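Local coordinates for exoribonuclease II, mitochondrial (Candida glabrata, PDB 6F3H), which degrades RNA from its 3' end as a mitochondrial exoribonuclease, binding magnesium in its active site and serving as the nuclease component of the mtEXO degradosome, at residues M51-P56 and R63-K68; P396-D401 and K547-L552. The protein carries 1 engineered substitution. All blocks are in the same frame, centred on the assembly; numbering follows the deposited sequence.

Contact 1. Residues M51-P56 and R63-K68; sequences MCVNLP and RYTFAK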
# COMPACT_ATOMS: atom_id res chain seq x y z
N MSE A 51 20.20 1.27 -18.00
CA MSE A 51 19.28 2.14 -18.66
C MSE A 51 18.34 1.42 -19.58
O MSE A 51 18.74 0.59 -20.40
CB MSE A 51 20.02 3.18 -19.45
CG MSE A 51 19.20 3.68 -20.60
SE MSE A 51 19.88 5.36 -21.23
CE MSE A 51 19.46 5.20 -23.14
N CYS A 52 17.08 1.77 -19.46
CA CYS A 52 16.06 1.08 -20.23
C CYS A 52 16.32 1.33 -21.69
O CYS A 52 16.40 2.47 -22.12
CB CYS A 52 14.67 1.57 -19.85
SG CYS A 52 13.43 0.57 -20.60
N VAL A 53 16.48 0.26 -22.45
CA VAL A 53 16.77 0.38 -23.87
C VAL A 53 15.70 -0.24 -24.75
O VAL A 53 15.69 0.01 -25.96
CB VAL A 53 18.15 -0.21 -24.21
CG1 VAL A 53 19.20 0.83 -23.89
CG2 VAL A 53 18.40 -1.44 -23.40
N ASN A 54 14.81 -1.06 -24.20
CA ASN A 54 13.72 -1.63 -24.98
C ASN A 54 12.57 -1.94 -24.05
O ASN A 54 12.77 -2.25 -22.87
CB ASN A 54 14.14 -2.90 -25.71
CG ASN A 54 13.25 -3.23 -26.87
OD1 ASN A 54 12.42 -2.42 -27.28
ND2 ASN A 54 13.37 -4.46 -27.37
N LEU A 55 11.38 -1.85 -24.59
CA LEU A 55 10.15 -2.17 -23.90
C LEU A 55 9.70 -3.56 -24.24
O LEU A 55 10.18 -4.17 -25.20
CB LEU A 55 9.05 -1.19 -24.28
CG LEU A 55 9.25 0.33 -24.24
CD1 LEU A 55 8.13 1.03 -24.98
CD2 LEU A 55 9.35 0.87 -22.82
N PRO A 56 8.76 -4.10 -23.49
CA PRO A 56 8.28 -5.43 -23.80
C PRO A 56 7.55 -5.47 -25.13
O PRO A 56 6.76 -4.60 -25.47
CB PRO A 56 7.34 -5.75 -22.63
CG PRO A 56 7.10 -4.46 -21.93
CD PRO A 56 8.31 -3.64 -22.17
N ARG A 63 9.21 -8.49 -20.50
CA ARG A 63 10.27 -7.81 -19.79
C ARG A 63 10.87 -6.66 -20.58
O ARG A 63 10.91 -6.66 -21.81
CB ARG A 63 11.39 -8.75 -19.37
CG ARG A 63 10.88 -9.95 -18.68
CD ARG A 63 11.95 -10.95 -18.65
NE ARG A 63 12.23 -11.44 -19.98
CZ ARG A 63 13.21 -12.28 -20.25
NH1 ARG A 63 14.02 -12.70 -19.27
NH2 ARG A 63 13.40 -12.68 -21.50
N TYR A 64 11.36 -5.70 -19.82
CA TYR A 64 12.05 -4.58 -20.39
C TYR A 64 13.49 -4.96 -20.65
O TYR A 64 14.07 -5.81 -19.97
CB TYR A 64 12.01 -3.41 -19.44
CG TYR A 64 10.66 -2.79 -19.35
CD1 TYR A 64 9.64 -3.39 -18.62
CD2 TYR A 64 10.40 -1.60 -19.99
CE1 TYR A 64 8.39 -2.80 -18.54
CE2 TYR A 64 9.17 -1.01 -19.91
CZ TYR A 64 8.16 -1.60 -19.19
OH TYR A 64 6.93 -0.96 -19.14
N THR A 65 14.08 -4.27 -21.60
CA THR A 65 15.48 -4.47 -21.90
C THR A 65 16.23 -3.29 -21.35
O THR A 65 15.88 -2.14 -21.63
CB THR A 65 15.71 -4.57 -23.39
OG1 THR A 65 14.71 -5.42 -23.96
CG2 THR A 65 17.08 -5.13 -23.64
N PHE A 66 17.22 -3.57 -20.55
CA PHE A 66 18.07 -2.54 -20.00
C PHE A 66 19.49 -2.79 -20.48
O PHE A 66 19.87 -3.93 -20.71
CB PHE A 66 18.03 -2.55 -18.51
CG PHE A 66 16.69 -2.44 -17.97
CD1 PHE A 66 15.85 -3.54 -17.93
CD2 PHE A 66 16.24 -1.24 -17.49
CE1 PHE A 66 14.59 -3.42 -17.40
CE2 PHE A 66 15.00 -1.10 -16.97
CZ PHE A 66 14.16 -2.20 -16.92
N ALA A 67 20.26 -1.72 -20.60
CA ALA A 67 21.63 -1.83 -21.04
C ALA A 67 22.55 -1.37 -19.91
O ALA A 67 22.30 -0.35 -19.28
CB ALA A 67 21.84 -0.98 -22.29
N LYS A 68 23.60 -2.15 -19.65
CA LYS A 68 24.62 -1.75 -18.70
C LYS A 68 25.69 -0.85 -19.33
O LYS A 68 25.75 -0.64 -20.55
CB LYS A 68 25.35 -2.92 -18.03
CG LYS A 68 24.55 -3.91 -17.21
CD LYS A 68 25.51 -4.51 -16.17
CE LYS A 68 25.22 -5.96 -15.82
NZ LYS A 68 25.59 -6.21 -14.39

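Contact 2. Residues P396-D401 and K547-L552; sequences PVFCID and KQLELL. With MG (magnesium ion), chain E; nucleotides of chain C.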
# COMPACT_ATOMS: atom_id res chain seq x y z
N PRO A 396 -34.67 8.74 4.59
CA PRO A 396 -33.93 7.52 4.93
C PRO A 396 -32.61 7.42 4.19
O PRO A 396 -32.52 7.67 2.98
CB PRO A 396 -34.86 6.39 4.48
CG PRO A 396 -35.77 7.01 3.50
CD PRO A 396 -35.64 8.51 3.51
N VAL A 397 -31.60 7.00 4.95
CA VAL A 397 -30.22 6.89 4.50
C VAL A 397 -29.78 5.44 4.60
O VAL A 397 -29.74 4.89 5.70
CB VAL A 397 -29.29 7.74 5.36
CG1 VAL A 397 -27.93 7.71 4.79
CG2 VAL A 397 -29.84 9.14 5.40
N PHE A 398 -29.33 4.88 3.48
CA PHE A 398 -28.91 3.49 3.42
C PHE A 398 -27.40 3.35 3.57
O PHE A 398 -26.63 3.78 2.70
CB PHE A 398 -29.36 2.89 2.10
CG PHE A 398 -30.84 2.99 1.84
CD1 PHE A 398 -31.74 2.17 2.52
CD2 PHE A 398 -31.34 3.85 0.86
CE1 PHE A 398 -33.10 2.24 2.24
CE2 PHE A 398 -32.69 3.92 0.58
CZ PHE A 398 -33.58 3.12 1.27
N CYS A 399 -26.96 2.69 4.65
CA CYS A 399 -25.55 2.38 4.92
C CYS A 399 -25.33 0.89 4.72
O CYS A 399 -25.50 0.08 5.63
CB CYS A 399 -25.18 2.81 6.33
SG CYS A 399 -25.32 4.59 6.61
N ILE A 400 -24.92 0.54 3.50
CA ILE A 400 -24.80 -0.85 3.08
C ILE A 400 -23.37 -1.29 3.35
O ILE A 400 -22.48 -1.08 2.53
CB ILE A 400 -25.16 -1.02 1.61
CG1 ILE A 400 -26.43 -0.23 1.34
CG2 ILE A 400 -25.30 -2.48 1.28
CD1 ILE A 400 -26.89 -0.39 -0.03
N ASP A 401 -23.15 -1.91 4.51
CA ASP A 401 -21.85 -2.41 4.91
C ASP A 401 -22.05 -3.88 5.29
O ASP A 401 -23.16 -4.41 5.21
CB ASP A 401 -21.29 -1.50 6.02
CG ASP A 401 -20.52 -0.32 5.50
OD1 ASP A 401 -19.99 -0.40 4.35
OD2 ASP A 401 -20.43 0.72 6.23
N LYS A 547 -38.48 0.09 -2.67
CA LYS A 547 -38.44 0.58 -4.05
C LYS A 547 -37.31 1.59 -4.27
O LYS A 547 -36.79 1.68 -5.38
CB LYS A 547 -39.80 1.14 -4.48
CG LYS A 547 -39.81 1.95 -5.82
CD LYS A 547 -39.39 1.21 -7.12
CE LYS A 547 -40.09 -0.15 -7.35
NZ LYS A 547 -39.56 -0.79 -8.61
N GLN A 548 -36.84 2.29 -3.24
CA GLN A 548 -35.72 3.18 -3.49
C GLN A 548 -34.47 2.38 -3.87
O GLN A 548 -33.69 2.78 -4.73
CB GLN A 548 -35.45 4.04 -2.27
CG GLN A 548 -36.50 5.08 -1.98
CD GLN A 548 -36.45 5.56 -0.54
OE1 GLN A 548 -36.75 4.80 0.38
NE2 GLN A 548 -36.02 6.80 -0.34
N LEU A 549 -34.33 1.20 -3.26
CA LEU A 549 -33.22 0.32 -3.60
C LEU A 549 -33.30 -0.17 -5.04
O LEU A 549 -32.30 -0.16 -5.76
CB LEU A 549 -33.21 -0.85 -2.63
CG LEU A 549 -33.03 -0.45 -1.17
CD1 LEU A 549 -33.13 -1.67 -0.29
CD2 LEU A 549 -31.68 0.16 -0.97
N GLU A 550 -34.47 -0.66 -5.47
CA GLU A 550 -34.55 -1.15 -6.85
C GLU A 550 -34.23 -0.03 -7.81
O GLU A 550 -33.55 -0.23 -8.82
CB GLU A 550 -35.91 -1.74 -7.15
CG GLU A 550 -36.41 -2.68 -6.09
CD GLU A 550 -37.79 -3.21 -6.38
OE1 GLU A 550 -38.40 -2.77 -7.39
OE2 GLU A 550 -38.26 -4.09 -5.61
N LEU A 551 -34.68 1.16 -7.47
CA LEU A 551 -34.38 2.30 -8.30
C LEU A 551 -32.89 2.57 -8.31
O LEU A 551 -32.31 2.79 -9.38
CB LEU A 551 -35.14 3.51 -7.79
CG LEU A 551 -35.13 4.69 -8.73
CD1 LEU A 551 -35.27 4.27 -10.20
CD2 LEU A 551 -36.26 5.58 -8.29
N LEU A 552 -32.25 2.52 -7.15
CA LEU A 552 -30.81 2.74 -7.07
C LEU A 552 -30.05 1.69 -7.85
O LEU A 552 -29.09 2.00 -8.56
CB LEU A 552 -30.35 2.75 -5.62
CG LEU A 552 -30.65 4.02 -4.83
CD1 LEU A 552 -30.35 3.85 -3.37
CD2 LEU A 552 -29.85 5.19 -5.40
MG MG E . -20.42 1.32 4.12
P A C 5 -15.33 3.19 -1.20
OP1 A C 5 -15.85 4.53 -0.82
OP2 A C 5 -13.85 2.99 -1.28
O5' A C 5 -15.87 2.17 -0.12
C5' A C 5 -17.27 2.08 0.10
C4' A C 5 -17.65 0.83 0.84
O4' A C 5 -17.32 -0.34 0.04
C3' A C 5 -16.94 0.59 2.16
O3' A C 5 -17.54 1.30 3.22
C2' A C 5 -17.08 -0.92 2.32
O2' A C 5 -18.40 -1.25 2.72
C1' A C 5 -16.88 -1.37 0.88
N9 A C 5 -15.46 -1.54 0.62
C8 A C 5 -14.55 -0.66 0.09
N7 A C 5 -13.33 -1.13 0.04
C5 A C 5 -13.47 -2.39 0.59
C6 A C 5 -12.55 -3.41 0.81
N6 A C 5 -11.25 -3.31 0.51
N1 A C 5 -13.04 -4.54 1.38
C2 A C 5 -14.35 -4.63 1.68
N3 A C 5 -15.32 -3.74 1.51
C4 A C 5 -14.78 -2.65 0.96
P C C 6 -16.63 2.13 4.22
OP1 C C 6 -17.52 2.82 5.16
OP2 C C 6 -15.62 2.87 3.45
O5' C C 6 -15.95 1.01 5.10
C5' C C 6 -16.77 0.02 5.71
C4' C C 6 -15.96 -1.12 6.28
O4' C C 6 -15.40 -1.94 5.22
C3' C C 6 -14.74 -0.75 7.10
O3' C C 6 -15.05 -0.28 8.39
C2' C C 6 -14.01 -2.07 7.13
O2' C C 6 -14.74 -2.96 7.95
C1' C C 6 -14.21 -2.54 5.69
N1 C C 6 -13.06 -2.16 4.82
C2 C C 6 -11.93 -3.02 4.80
O2 C C 6 -11.95 -4.05 5.47
N3 C C 6 -10.83 -2.77 4.07
C4 C C 6 -10.80 -1.67 3.36
N4 C C 6 -9.69 -1.47 2.64
C5 C C 6 -11.92 -0.76 3.34
C6 C C 6 -13.01 -1.02 4.08
O HOH W 1 -21.16 1.57 2.32
O HOH W 2 -21.32 3.00 4.64

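Contact 1. Residues M51-P56 and R63-K68
Tyr64 meets Asn54, Pro56, Leu55 and Cys52 across a short antiparallel hairpin. Its CB passes the carbonyl oxygen of Asn54. Further out, CD of Pro56 lies over one face of the ring, close to both CG and CZ. That proline carbon sits almost exactly over the ring centre of Tyr64, 3.4 Å from the centroid, a CH-pi contact. CD1 and CE1 of Tyr64 meet the same CD, and CE1 also meets CG of Pro56. CD2 of Tyr64 comes 3.8 Å from SG of Cys52, an oblique sulfur-aromatic contact. Next along, CE2 of Tyr64 meets CD2 of Leu55 at the ring edge, 3.5 Å away. Chi1 of -72° sets CG of Tyr64 beside its own backbone N and lets the ring reach this group.

The hairpin contains a classic beta bulge. Val53 N and Asn54 N both donate to Thr65 O, at 2.6 and 3.0 Å. Thr65 N returns a bond to Asn54 O. Before the bulge, Met51 (selenomethionine) and Ala67 form a hydrogen-bonded pair, with Ala67 N to Met51 O at 2.8 Å. Cys52 and Phe66 form the non-hydrogen-bonded pair, and SG of Cys52 also approaches the Phe66 ring obliquely. CG1 of Val53 packs on CB of Ala67.

The two strands lie inside a five-stranded antiparallel sheet. Strand 39-42 flanks 50-54, and strand 73-76 flanks 64-68. Helix 123-159 packs on Met51 and Ala67 through Val130, while Phe66, on the other face, touches Val40 and Leu42.

Contact 2. Residues P396-D401 and K547-L552
Phe398 and Leu549 both turn CG back beside their own backbone N, with chi1 of -56° and -60°. Phe398 thereby sends its ring toward helix 543-567. Leu549 brings its CD2 branch over one face of that ring. This methyl lies 3.9 Å from the ring centroid and nearly on the ring normal, a CH-pi contact. It is about equally far from several ring carbons, with CD1 of Phe398 at 4.0 Å.

Gln548 comes to the same ring from its edge. Its OE1 lies near the ring plane, 3.7 Å from CZ of Phe398. Ring and amide planes are 73° apart, so the two groups do not stack. CB of Gln548 also touches this end of the ring. The side chains of Gln548 and Pro396 cross at about a right angle, with NE2 of Gln548 3.9 Å from CG of Pro396. NE2 also gives a hydrogen bond to Ile414 O of strand 410-416, which probably sets the rotation of the amide. Leu552 adds CD1 obliquely to the ring, 4.3 Å from CD2 of Phe398.

Segment 396-401 ends at the metal site. Asp401 does not touch residues 547-552, but its OD1 and OD2 both bind magnesium, at 1.8 and 2.2 Å. Two waters and Asp410 also belong to this site. O2' of A5 of chain C comes very close to OD1 of Asp401, at a distance too short to be trusted.

The contact is thus mainly apolar. Side-chain packing joins the loop between strands 390-391 and 410-416 to helix 543-567, and its one polar side chain, Gln548, is bonded to strand 410-416. The charged metal chemistry stays at the Asp401 end of the segment.

Overall arrangement
The contacts lie far apart, with centres about 51 Å from each other, and share no helix or strand. Contact 1 is partly buried and local in sequence: one beta hairpin within a five-stranded antiparallel sheet. Contact 2 is buried and joins parts of the RNB domain that are 146 residues apart. Contact 1 combines backbone hydrogen bonds with side-chain packing; contact 2 has side-chain packing and no hydrogen bond between its segments. Each has an aliphatic carbon over an aromatic face. The first segment of contact 2 carries a magnesium ligand. Contact 1 lies away from the metal site, its nearest atom about 10 Å from the bound RNA.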